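Local structure of ADP-dependent (S)-NAD(P)H-hydrate dehydratase (2R3B) at residues L74-T79 against E93-G98; R46-G51 against N107-A112; I115-G120 against Q142-D147; I60-E65 against L277-S282. The protein probably dehydrates the S epimer of hydrated NADH and NADPH at the expense of ADP, with magnesium as cofactor, and so repairs damaged nicotinamide cofactors. One frame throughout, in Å; residues are numbered along the deposited sequence. Where two conformers were deposited one is given.

In the fold
Contacts 1 and 3 pair strands of one mixed sheet of a ribokinase-like fold; contact 2 packs a helix on it. Strand 46-50 of contact 2 lies between strand 74-78 of contact 1 and strand 114-117 of contact 3. The backbone ties it to both: I78 N is 2.8 Å from L49 O, and I50 N is 2.6 Å from L116 O. Contact 4 is between helices. Its helix 57-70 also touches the other three contacts. The predicted (6S)-NADPHX site lies by contacts 3 and 4: the side chains of P119 and M62 are each about 4 Å from that of D235. In contact 2 the side chain of Q111 is about 6 Å from a bound magnesium ion, whose role is not established.

Contact 1: L74-T79 against E93-G98; sequences LTTVIT and EAMVVG
T75 to T79 and M95 to V97 are joined by a parallel ladder of four backbone hydrogen bonds. M95 N donates to T75 O (2.9 Å), and M95 O accepts from V77 N (2.7 Å). V77 O then takes V97 N, and V97 O takes T79 N at 3.0 Å. At the start of the ladder a water bridges the two segments. It accepts from T75 N and donates to E93 O.

Side chains pack on both faces. On one, the selenomethionine M95 bends at its third torsion (chi3 -86°) and lays its end across the neighbouring strand. Its CE is in van der Waals contact with the T76 hydroxyl, 3.5 Å from OG1, and lies 4.0 Å from L74 CD2. Further along this face, V97 CG2 meets T76 CG2 at 3.9 Å. V97 and I78 point the same way, side by side. On the other face V77 CG2 touches A94 CB at 4.1 Å.

The two strands belong to a beta-alpha-beta unit through helix 84-90. That helix covers V77, A94 and V96, with helix 57-70 beside it. Helix 102-111 covers I78 and V97. Strand 74-78 continues the sheet to strand 46-50, while V96 makes backbone hydrogen bonds to a second subunit.

Contact 2: R46-G51 against N107-A112; sequences RVVLIG and NVVEQA
In the conformer of R46 given, one of two deposited, the amide oxygen OE1 of Q111 sits over the centre of one face of the R46 guanidinium, 3.1 Å above the guanidinium plane. The geometry at R46 is less certain for that reason. The amide and guanidinium planes are only 17° apart, so the two flat groups are nearly parallel. OE1 is also 3.2 Å from R46 NH2, but the angle is too poor for a hydrogen bond. The oxygen lies over a positively charged face, and the attraction is probably electrostatic. R46 NH2 donates instead to a water at 2.8 Å, which passes a hydrogen bond on to V108 O. A bend in the arginine chain (chi3 60°) turns the guanidinium back over the glutamine. The Q111 amide is tethered within its own helix: NE2 donates to N107 OD1 at 3.0 Å, from above the plane of the N107 side-chain amide.

Deeper in, the packing is mostly apolar. V48 CG2 touches A112 CB at 3.5 Å and also lies 3.4 Å from the carbonyl oxygen V108 O. I50 CD1 meets V109 CG2 at 4.1 Å, the two side chains crossing at about a right angle. I78 of the next strand and I115 of the strand on the other side flank the same patch.

The short axes approach to 8.2 Å. The arrangement is that of an alpha/beta sandwich: helix 102-111 lies on the parallel part of the sheet, then leads into strand 114-117, which pairs with strand 46-50, as expected in the ribokinase-like fold.

Contact 3: I115-G120 against Q142-D147; sequences ILIGPG and QWLIID
L116 and L144 each swing CG away from their own backbone N (chi1 166° and 173°), and each brings a methyl onto the partner strand. L116 CD1 reaches I145 CG2 at 3.6 Å on one face. L144 CD1 reaches I115 CG2, also at 3.6 Å, on the other. The strands are the two arms of a beta-alpha-beta crossover, with helix 125-137 between them in the chain. They run almost parallel, in the middle of the ribokinase-like sheet.

Four backbone hydrogen bonds hold the pair. I115 N binds W143 O, and I115 O takes I145 N at 2.7 Å. I145 O accepts from I117 N at 2.9 Å, a nearly straight bond of 176°. D147 N closes the ladder on I117 O.

On the I115 face, L144 CD1 also touches I117 CG2, and helix 125-137 packs over these side chains. I115 CD1 lies against the amide of Q142, 3.7 Å from OE1. That amide is held elsewhere: NE2 binds V109 O and A112 O, and OE1 binds Q139 N. The L116 face meets helix 57-70, and I145 meets helix 233-247.

Past the ladder the chain turns toward the predicted (6S)-NADPHX site. P119 packs on A59 and D235, both predicted to bind that substrate. G118 CA lies 3.3 Å from D147 O in a CA-H...O contact. The D147 carboxylate is anchored by OD1 to T170 OG1, while its OD2 rests 3.6 Å from P119 CG.

Contact 4: I60-E65 against L277-S282; sequences IIMSTE and LPTKIS
M62 O and S282 OG are linked by one water. It lies 2.7 Å from S282 OG and donates to M62 O at 2.8 Å. The two oxygens are themselves 4.2 Å apart, so the water bridges them.

Beside it E65 packs on T279 and S282. Its CG lies anti to the backbone N (chi1 -174°) and the chain is extended beyond, so the acid reaches across T279. OE1 lies 3.6 Å from T279 CG2 and makes a salt bridge with R90. OE2 accepts from Q283 NE2. The carboxylate is thus buried but held at both oxygens, and R90 would be expected to favour its charged form. Nearer the backbone, E65 CG meets S282 CB at 3.9 Å.

Helices 57-70 and 278-292 run side by side in the helical layer of the alpha/beta fold, their short axes 9.4 Å apart. Helix 233-247 touches both, through M62 and through P278 and S282. A third subunit adds P92 against M62, and E93 against P278 and T279.

The selenomethionine M62 crosses T279 obliquely, CG to CG2 at 4.0 Å. Its SE reaches P278 CB at 4.2 Å, and its side chain lies near D235 of the predicted (6S)-NADPHX site and a bound 1,2-ethanediol, probably from the crystallisation liquor.

Contact 1: L74-T79 against E93-G98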
loop_
_atom_site.group_PDB
_atom_site.type_symbol
_atom_site.label_atom_id
_atom_site.label_comp_id
_atom_site.label_asym_id
_atom_site.label_seq_id
_atom_site.Cartn_x
_atom_site.Cartn_y
_atom_site.Cartn_z
ATOM N N LEU B 74 -15.393 16.093 -0.689
ATOM C CA LEU B 74 -14.581 15.900 -1.879
ATOM C C LEU B 74 -13.223 16.520 -1.658
ATOM O O LEU B 74 -13.150 17.615 -1.125
ATOM C CB LEU B 74 -15.245 16.546 -3.088
ATOM C CG LEU B 74 -16.440 15.796 -3.692
ATOM C CD1 LEU B 74 -17.021 16.632 -4.829
ATOM C CD2 LEU B 74 -16.063 14.389 -4.198
ATOM N N THR B 75 -12.162 15.814 -2.029
ATOM C CA THR B 75 -10.796 16.290 -1.787
ATOM C C THR B 75 -10.039 16.235 -3.108
ATOM O O THR B 75 -9.982 15.179 -3.750
ATOM C CB THR B 75 -10.052 15.445 -0.705
ATOM O OG1 THR B 75 -10.731 15.576 0.556
ATOM C CG2 THR B 75 -8.599 15.894 -0.494
ATOM N N THR B 76 -9.454 17.377 -3.478
ATOM C CA THR B 76 -8.562 17.463 -4.645
ATOM C C THR B 76 -7.196 17.905 -4.182
ATOM O O THR B 76 -7.097 18.810 -3.325
ATOM C CB THR B 76 -9.098 18.453 -5.694
ATOM O OG1 THR B 76 -10.441 18.111 -5.999
ATOM C CG2 THR B 76 -8.274 18.401 -6.990
ATOM N N VAL B 77 -6.152 17.307 -4.754
ATOM C CA VAL B 77 -4.792 17.632 -4.375
ATOM C C VAL B 77 -4.063 18.210 -5.574
ATOM O O VAL B 77 -3.960 17.559 -6.615
ATOM C CB VAL B 77 -4.039 16.420 -3.803
ATOM C CG1 VAL B 77 -2.667 16.833 -3.205
ATOM C CG2 VAL B 77 -4.890 15.716 -2.693
ATOM N N ILE B 78 -3.542 19.426 -5.411
ATOM C CA ILE B 78 -2.605 20.021 -6.380
ATOM C C ILE B 78 -1.192 19.804 -5.848
ATOM O O ILE B 78 -0.824 20.337 -4.804
ATOM C CB ILE B 78 -2.843 21.537 -6.576
ATOM C CG1 ILE B 78 -4.267 21.829 -7.054
ATOM C CG2 ILE B 78 -1.761 22.159 -7.522
ATOM C CD1 ILE B 78 -4.626 23.334 -6.926
ATOM N N THR B 79 -0.450 18.952 -6.521
ATOM C CA THR B 79 0.838 18.486 -6.058
ATOM C C THR B 79 1.655 18.073 -7.255
ATOM O O THR B 79 1.126 17.884 -8.328
ATOM C CB THR B 79 0.704 17.304 -5.072
ATOM O OG1 THR B 79 2.001 16.998 -4.551
ATOM C CG2 THR B 79 0.151 16.033 -5.734
ATOM N N GLU B 93 -9.523 8.064 -2.812
ATOM C CA GLU B 93 -10.628 8.978 -2.754
ATOM C C GLU B 93 -10.271 10.371 -3.333
ATOM O O GLU B 93 -11.143 11.102 -3.749
ATOM C CB GLU B 93 -11.073 9.162 -1.313
ATOM C CG GLU B 93 -11.607 7.893 -0.681
ATOM C CD GLU B 93 -10.575 7.011 -0.067
ATOM O OE1 GLU B 93 -9.350 7.340 -0.107
ATOM O OE2 GLU B 93 -11.020 5.940 0.437
ATOM N N ALA B 94 -8.995 10.724 -3.317
ATOM C CA ALA B 94 -8.539 12.057 -3.678
ATOM C C ALA B 94 -8.435 12.210 -5.175
ATOM O O ALA B 94 -7.938 11.297 -5.871
ATOM C CB ALA B 94 -7.145 12.318 -3.099
HETATM N N MSE B 95 -8.814 13.379 -5.669
HETATM C CA MSE B 95 -8.567 13.730 -7.069
HETATM C C MSE B 95 -7.212 14.484 -7.151
HETATM O O MSE B 95 -6.739 15.051 -6.134
HETATM C CB MSE B 95 -9.784 14.488 -7.601
HETATM C CG MSE B 95 -11.118 13.633 -7.452
HETATM SE SE MSE B 95 -12.554 14.787 -7.865
HETATM C CE MSE B 95 -12.758 15.550 -6.042
ATOM N N VAL B 96 -6.545 14.432 -8.305
ATOM C CA VAL B 96 -5.164 14.941 -8.405
ATOM C C VAL B 96 -4.976 15.870 -9.597
ATOM O O VAL B 96 -5.412 15.581 -10.717
ATOM C CB VAL B 96 -4.099 13.837 -8.434
ATOM C CG1 VAL B 96 -4.044 13.079 -7.088
ATOM C CG2 VAL B 96 -4.302 12.857 -9.609
ATOM N N VAL B 97 -4.273 16.964 -9.341
ATOM C CA VAL B 97 -3.955 17.955 -10.355
ATOM C C VAL B 97 -2.479 18.290 -10.188
ATOM O O VAL B 97 -2.002 18.466 -9.062
ATOM C CB VAL B 97 -4.830 19.206 -10.191
ATOM C CG1 VAL B 97 -4.445 20.323 -11.223
ATOM C CG2 VAL B 97 -6.348 18.803 -10.311
ATOM N N GLY B 98 -1.742 18.305 -11.283
ATOM C CA GLY B 98 -0.314 18.694 -11.236
ATOM C C GLY B 98 -0.090 20.199 -11.216
ATOM O O GLY B 98 -0.924 21.005 -11.633
HETATM O O HOH W 1 -12.742 13.000 -2.768
#

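Contact 2: R46-G51 against N107-A112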
loop_
_atom_site.group_PDB
_atom_site.type_symbol
_atom_site.label_atom_id
_atom_site.label_comp_id
_atom_site.label_asym_id
_atom_site.label_seq_id
_atom_site.Cartn_x
_atom_site.Cartn_y
_atom_site.Cartn_z
ATOM N N ARG B 46 -15.972 20.964 -0.563
ATOM C CA ARG B 46 -14.925 20.647 -1.550
ATOM C C ARG B 46 -13.641 21.242 -1.026
ATOM O O ARG B 46 -13.543 22.459 -0.824
ATOM C CB ARG B 46 -15.226 21.241 -2.927
ATOM C CG ARG B 46 -16.386 20.603 -3.700
ATOM C CD ARG B 46 -16.678 21.370 -5.016
ATOM N NE ARG B 46 -15.520 21.384 -5.918
ATOM C CZ ARG B 46 -15.269 20.534 -6.917
ATOM N NH1 ARG B 46 -16.121 19.542 -7.211
ATOM N NH2 ARG B 46 -14.141 20.682 -7.645
ATOM N N VAL B 47 -12.654 20.398 -0.799
ATOM C CA VAL B 47 -11.385 20.877 -0.252
ATOM C C VAL B 47 -10.326 20.746 -1.307
ATOM O O VAL B 47 -10.287 19.765 -2.056
ATOM C CB VAL B 47 -10.945 20.091 1.016
ATOM C CG1 VAL B 47 -9.613 20.587 1.515
ATOM C CG2 VAL B 47 -12.022 20.190 2.088
ATOM N N VAL B 48 -9.455 21.745 -1.395
ATOM C CA VAL B 48 -8.306 21.631 -2.241
ATOM C C VAL B 48 -7.040 21.757 -1.380
ATOM O O VAL B 48 -6.897 22.730 -0.637
ATOM C CB VAL B 48 -8.305 22.711 -3.368
ATOM C CG1 VAL B 48 -6.993 22.605 -4.192
ATOM C CG2 VAL B 48 -9.504 22.536 -4.298
ATOM N N LEU B 49 -6.167 20.755 -1.464
ATOM C CA LEU B 49 -4.917 20.712 -0.700
ATOM C C LEU B 49 -3.774 20.961 -1.666
ATOM O O LEU B 49 -3.670 20.282 -2.702
ATOM C CB LEU B 49 -4.769 19.340 -0.050
ATOM C CG LEU B 49 -5.940 18.793 0.779
ATOM C CD1 LEU B 49 -5.576 17.394 1.321
ATOM C CD2 LEU B 49 -6.302 19.759 1.904
ATOM N N ILE B 50 -2.899 21.901 -1.358
ATOM C CA ILE B 50 -1.841 22.299 -2.272
ATOM C C ILE B 50 -0.474 22.207 -1.618
ATOM O O ILE B 50 -0.241 22.828 -0.594
ATOM C CB ILE B 50 -2.071 23.763 -2.737
ATOM C CG1 ILE B 50 -3.510 23.928 -3.227
ATOM C CG2 ILE B 50 -1.008 24.149 -3.793
ATOM C CD1 ILE B 50 -3.892 25.355 -3.660
ATOM N N GLY B 51 0.416 21.371 -2.175
ATOM C CA GLY B 51 1.759 21.203 -1.612
ATOM C C GLY B 51 2.420 19.989 -2.195
ATOM O O GLY B 51 1.969 19.451 -3.204
ATOM N N ASN B 107 -9.243 26.064 -11.917
ATOM C CA ASN B 107 -10.615 25.621 -11.875
ATOM C C ASN B 107 -10.945 25.012 -10.532
ATOM O O ASN B 107 -11.979 25.334 -9.927
ATOM C CB ASN B 107 -10.838 24.603 -12.984
ATOM C CG ASN B 107 -12.276 24.364 -13.311
ATOM O OD1 ASN B 107 -13.209 24.780 -12.611
ATOM N ND2 ASN B 107 -12.472 23.714 -14.440
ATOM N N VAL B 108 -10.094 24.103 -10.072
ATOM C CA VAL B 108 -10.356 23.440 -8.803
ATOM C C VAL B 108 -10.265 24.407 -7.628
ATOM O O VAL B 108 -11.049 24.324 -6.678
ATOM C CB VAL B 108 -9.522 22.137 -8.585
ATOM C CG1 VAL B 108 -9.709 21.169 -9.770
ATOM C CG2 VAL B 108 -8.077 22.397 -8.337
ATOM N N VAL B 109 -9.335 25.341 -7.670
ATOM C CA VAL B 109 -9.289 26.355 -6.610
ATOM C C VAL B 109 -10.545 27.246 -6.615
ATOM O O VAL B 109 -11.092 27.581 -5.556
ATOM C CB VAL B 109 -8.009 27.219 -6.738
ATOM C CG1 VAL B 109 -8.125 28.451 -5.867
ATOM C CG2 VAL B 109 -6.784 26.368 -6.432
ATOM N N GLU B 110 -11.024 27.601 -7.805
ATOM C CA GLU B 110 -12.229 28.443 -7.948
ATOM C C GLU B 110 -13.478 27.792 -7.332
ATOM O O GLU B 110 -14.312 28.479 -6.745
ATOM C CB GLU B 110 -12.478 28.736 -9.409
ATOM C CG GLU B 110 -13.438 29.866 -9.672
ATOM C CD GLU B 110 -14.909 29.474 -9.589
ATOM O OE1 GLU B 110 -15.262 28.262 -9.769
ATOM O OE2 GLU B 110 -15.750 30.403 -9.378
ATOM N N GLN B 111 -13.575 26.472 -7.449
ATOM C CA GLN B 111 -14.691 25.702 -6.893
ATOM C C GLN B 111 -14.574 25.319 -5.407
ATOM O O GLN B 111 -15.533 24.816 -4.809
ATOM C CB GLN B 111 -14.804 24.397 -7.639
ATOM C CG GLN B 111 -15.202 24.563 -9.065
ATOM C CD GLN B 111 -15.401 23.211 -9.696
ATOM O OE1 GLN B 111 -16.247 22.417 -9.246
ATOM N NE2 GLN B 111 -14.614 22.915 -10.724
ATOM N N ALA B 112 -13.406 25.503 -4.827
ATOM C CA ALA B 112 -13.152 25.004 -3.473
ATOM C C ALA B 112 -13.938 25.764 -2.422
ATOM O O ALA B 112 -14.121 26.990 -2.538
ATOM C CB ALA B 112 -11.690 25.094 -3.167
HETATM O O HOH W 2 -12.638 22.119 -5.810
#

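Contact 3: I115-G120 against Q142-D147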
loop_
_atom_site.group_PDB
_atom_site.type_symbol
_atom_site.label_atom_id
_atom_site.label_comp_id
_atom_site.label_asym_id
_atom_site.label_seq_id
_atom_site.Cartn_x
_atom_site.Cartn_y
_atom_site.Cartn_z
ATOM N N ILE B 115 -9.269 25.839 1.026
ATOM C CA ILE B 115 -7.970 25.670 0.421
ATOM C C ILE B 115 -6.925 25.574 1.528
ATOM O O ILE B 115 -6.834 26.472 2.368
ATOM C CB ILE B 115 -7.614 26.911 -0.426
ATOM C CG1 ILE B 115 -8.695 27.159 -1.499
ATOM C CG2 ILE B 115 -6.191 26.808 -1.005
ATOM C CD1 ILE B 115 -8.615 28.575 -2.031
ATOM N N LEU B 116 -6.116 24.512 1.492
ATOM C CA LEU B 116 -4.933 24.376 2.320
ATOM C C LEU B 116 -3.735 24.463 1.401
ATOM O O LEU B 116 -3.635 23.712 0.399
ATOM C CB LEU B 116 -4.921 23.024 3.047
ATOM C CG LEU B 116 -3.599 22.609 3.694
ATOM C CD1 LEU B 116 -3.228 23.587 4.845
ATOM C CD2 LEU B 116 -3.627 21.173 4.200
ATOM N N ILE B 117 -2.837 25.389 1.710
ATOM C CA ILE B 117 -1.591 25.505 0.981
ATOM C C ILE B 117 -0.391 25.450 1.925
ATOM O O ILE B 117 -0.346 26.150 2.955
ATOM C CB ILE B 117 -1.555 26.774 0.082
ATOM C CG1 ILE B 117 -0.276 26.768 -0.802
ATOM C CG2 ILE B 117 -1.724 28.054 0.935
ATOM C CD1 ILE B 117 -0.374 27.690 -2.032
ATOM N N GLY B 118 0.556 24.567 1.607
ATOM C CA GLY B 118 1.847 24.595 2.284
ATOM C C GLY B 118 2.557 23.313 2.670
ATOM O O GLY B 118 3.795 23.315 2.697
ATOM N N PRO B 119 1.818 22.230 3.018
ATOM C CA PRO B 119 2.526 20.984 3.383
ATOM C C PRO B 119 3.477 20.475 2.297
ATOM O O PRO B 119 3.061 20.217 1.192
ATOM C CB PRO B 119 1.388 19.978 3.616
ATOM C CG PRO B 119 0.207 20.804 3.948
ATOM C CD PRO B 119 0.351 22.066 3.135
ATOM N N GLY B 120 4.759 20.380 2.617
ATOM C CA GLY B 120 5.765 19.948 1.661
ATOM C C GLY B 120 5.918 20.856 0.443
ATOM O O GLY B 120 6.450 20.435 -0.590
ATOM N N GLN B 142 -14.226 31.675 0.824
ATOM C CA GLN B 142 -13.391 30.487 0.939
ATOM C C GLN B 142 -12.477 30.577 2.165
ATOM O O GLN B 142 -11.816 31.581 2.395
ATOM C CB GLN B 142 -12.491 30.359 -0.291
ATOM C CG GLN B 142 -13.197 30.065 -1.578
ATOM C CD GLN B 142 -12.239 30.019 -2.724
ATOM O OE1 GLN B 142 -11.387 30.920 -2.880
ATOM N NE2 GLN B 142 -12.371 28.978 -3.566
ATOM N N TRP B 143 -12.381 29.486 2.919
ATOM C CA TRP B 143 -11.357 29.369 3.940
ATOM C C TRP B 143 -10.024 29.103 3.261
ATOM O O TRP B 143 -9.947 28.297 2.336
ATOM C CB TRP B 143 -11.692 28.218 4.882
ATOM C CG TRP B 143 -12.864 28.473 5.769
ATOM C CD1 TRP B 143 -14.126 28.028 5.608
ATOM C CD2 TRP B 143 -12.844 29.209 6.981
ATOM N NE1 TRP B 143 -14.909 28.459 6.638
ATOM C CE2 TRP B 143 -14.137 29.167 7.512
ATOM C CE3 TRP B 143 -11.838 29.859 7.694
ATOM C CZ2 TRP B 143 -14.465 29.774 8.710
ATOM C CZ3 TRP B 143 -12.166 30.469 8.888
ATOM C CH2 TRP B 143 -13.459 30.420 9.382
ATOM N N LEU B 144 -8.971 29.757 3.734
ATOM C CA LEU B 144 -7.638 29.592 3.198
ATOM C C LEU B 144 -6.697 29.330 4.367
ATOM O O LEU B 144 -6.486 30.229 5.192
ATOM C CB LEU B 144 -7.194 30.853 2.444
ATOM C CG LEU B 144 -5.751 30.920 1.948
ATOM C CD1 LEU B 144 -5.421 29.716 1.054
ATOM C CD2 LEU B 144 -5.457 32.217 1.189
ATOM N N ILE B 145 -6.117 28.131 4.430
ATOM C CA ILE B 145 -5.182 27.751 5.495
ATOM C C ILE B 145 -3.779 27.807 4.916
ATOM O O ILE B 145 -3.497 27.177 3.902
ATOM C CB ILE B 145 -5.469 26.353 6.018
ATOM C CG1 ILE B 145 -6.943 26.228 6.415
ATOM C CG2 ILE B 145 -4.488 26.002 7.177
ATOM C CD1 ILE B 145 -7.426 24.778 6.387
ATOM N N ILE B 146 -2.918 28.608 5.529
ATOM C CA ILE B 146 -1.543 28.829 5.060
ATOM C C ILE B 146 -0.640 28.206 6.109
ATOM O O ILE B 146 -0.620 28.635 7.252
ATOM C CB ILE B 146 -1.254 30.324 4.903
ATOM C CG1 ILE B 146 -2.246 30.940 3.903
ATOM C CG2 ILE B 146 0.215 30.579 4.445
ATOM C CD1 ILE B 146 -2.101 32.470 3.719
ATOM N N ASP B 147 0.114 27.200 5.688
ATOM C CA ASP B 147 0.824 26.289 6.572
ATOM C C ASP B 147 2.275 26.184 6.121
ATOM O O ASP B 147 2.596 26.403 4.957
ATOM C CB ASP B 147 0.137 24.923 6.484
ATOM C CG ASP B 147 0.782 23.865 7.350
ATOM O OD1 ASP B 147 0.891 24.081 8.581
ATOM O OD2 ASP B 147 1.184 22.805 6.798
#

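Contact 4: I60-E65 against L277-S282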
loop_
_atom_site.group_PDB
_atom_site.type_symbol
_atom_site.label_atom_id
_atom_site.label_comp_id
_atom_site.label_asym_id
_atom_site.label_seq_id
_atom_site.Cartn_x
_atom_site.Cartn_y
_atom_site.Cartn_z
ATOM N N ILE B 60 2.092 16.174 1.719
ATOM C CA ILE B 60 0.751 16.395 1.197
ATOM C C ILE B 60 -0.073 15.120 1.194
ATOM O O ILE B 60 -1.309 15.165 1.359
ATOM C CB ILE B 60 0.764 17.106 -0.187
ATOM C CG1 ILE B 60 -0.549 17.855 -0.395
ATOM C CG2 ILE B 60 1.047 16.140 -1.309
ATOM C CD1 ILE B 60 -0.757 19.035 0.522
ATOM N N ILE B 61 0.595 13.987 1.056
ATOM C CA ILE B 61 -0.088 12.698 1.120
ATOM C C ILE B 61 -0.666 12.509 2.517
ATOM O O ILE B 61 -1.806 12.035 2.696
ATOM C CB ILE B 61 0.882 11.561 0.705
ATOM C CG1 ILE B 61 1.191 11.706 -0.797
ATOM C CG2 ILE B 61 0.277 10.173 0.994
ATOM C CD1 ILE B 61 2.302 10.723 -1.335
HETATM N N MSE B 62 0.101 12.912 3.523
HETATM C CA MSE B 62 -0.387 12.806 4.905
HETATM C C MSE B 62 -1.544 13.777 5.213
HETATM O O MSE B 62 -2.535 13.393 5.848
HETATM C CB MSE B 62 0.801 12.952 5.885
HETATM C CG MSE B 62 1.719 11.740 5.827
HETATM SE SE MSE B 62 3.053 11.690 7.161
HETATM C CE MSE B 62 4.228 12.995 6.441
ATOM N N SER B 63 -1.467 15.012 4.710
ATOM C CA SER B 63 -2.602 15.902 4.802
ATOM C C SER B 63 -3.841 15.370 4.120
ATOM O O SER B 63 -4.959 15.561 4.613
ATOM C CB SER B 63 -2.275 17.250 4.170
ATOM O OG SER B 63 -1.203 17.865 4.824
ATOM N N THR B 64 -3.649 14.754 2.952
ATOM C CA THR B 64 -4.772 14.178 2.192
ATOM C C THR B 64 -5.460 13.085 2.979
ATOM O O THR B 64 -6.680 13.077 3.071
ATOM C CB THR B 64 -4.261 13.666 0.838
ATOM O OG1 THR B 64 -3.653 14.776 0.150
ATOM C CG2 THR B 64 -5.407 13.043 0.002
ATOM N N GLU B 65 -4.704 12.173 3.566
ATOM C CA GLU B 65 -5.302 11.081 4.338
ATOM C C GLU B 65 -6.128 11.651 5.521
ATOM O O GLU B 65 -7.212 11.159 5.840
ATOM C CB GLU B 65 -4.204 10.117 4.828
ATOM C CG GLU B 65 -4.771 8.870 5.517
ATOM C CD GLU B 65 -3.827 7.671 5.543
ATOM O OE1 GLU B 65 -2.591 7.898 5.455
ATOM O OE2 GLU B 65 -4.347 6.513 5.660
ATOM N N LEU B 277 2.873 7.495 14.795
ATOM C CA LEU B 277 2.927 7.695 13.340
ATOM C C LEU B 277 1.772 8.589 12.960
ATOM O O LEU B 277 0.622 8.295 13.297
ATOM C CB LEU B 277 2.819 6.365 12.612
ATOM C CG LEU B 277 3.947 5.343 12.702
ATOM C CD1 LEU B 277 3.539 4.099 11.888
ATOM C CD2 LEU B 277 5.295 5.908 12.261
ATOM N N PRO B 278 2.054 9.702 12.269
ATOM C CA PRO B 278 0.938 10.628 11.977
ATOM C C PRO B 278 -0.240 10.041 11.217
ATOM O O PRO B 278 -1.405 10.451 11.425
ATOM C CB PRO B 278 1.622 11.704 11.144
ATOM C CG PRO B 278 2.974 11.731 11.624
ATOM C CD PRO B 278 3.329 10.272 11.829
ATOM N N THR B 279 0.034 9.100 10.326
ATOM C CA THR B 279 -1.024 8.444 9.600
ATOM C C THR B 279 -1.956 7.644 10.503
ATOM O O THR B 279 -3.125 7.481 10.158
ATOM C CB THR B 279 -0.483 7.544 8.505
ATOM O OG1 THR B 279 0.370 6.583 9.092
ATOM C CG2 THR B 279 0.316 8.369 7.497
ATOM N N LYS B 280 -1.474 7.192 11.675
ATOM C CA LYS B 280 -2.380 6.530 12.643
ATOM C C LYS B 280 -3.414 7.463 13.263
ATOM O O LYS B 280 -4.540 7.028 13.592
ATOM C CB LYS B 280 -1.611 5.847 13.775
ATOM C CG LYS B 280 -0.971 4.571 13.348
ATOM C CD LYS B 280 -0.303 3.833 14.496
ATOM C CE LYS B 280 -1.320 3.193 15.463
ATOM N NZ LYS B 280 -0.715 2.197 16.472
ATOM N N ILE B 281 -3.076 8.754 13.398
ATOM C CA ILE B 281 -4.041 9.721 13.872
ATOM C C ILE B 281 -5.133 9.849 12.828
ATOM O O ILE B 281 -6.312 9.761 13.135
ATOM C CB ILE B 281 -3.423 11.092 14.163
ATOM C CG1 ILE B 281 -2.412 10.974 15.329
ATOM C CG2 ILE B 281 -4.530 12.146 14.465
ATOM C CD1 ILE B 281 -1.544 12.249 15.544
ATOM N N SER B 282 -4.748 10.020 11.577
ATOM C CA SER B 282 -5.762 10.123 10.505
ATOM C C SER B 282 -6.700 8.906 10.448
ATOM O O SER B 282 -7.929 9.041 10.275
ATOM C CB SER B 282 -5.049 10.334 9.158
ATOM O OG SER B 282 -4.325 11.584 9.213
HETATM O O HOH W 3 -1.977 11.650 7.932
#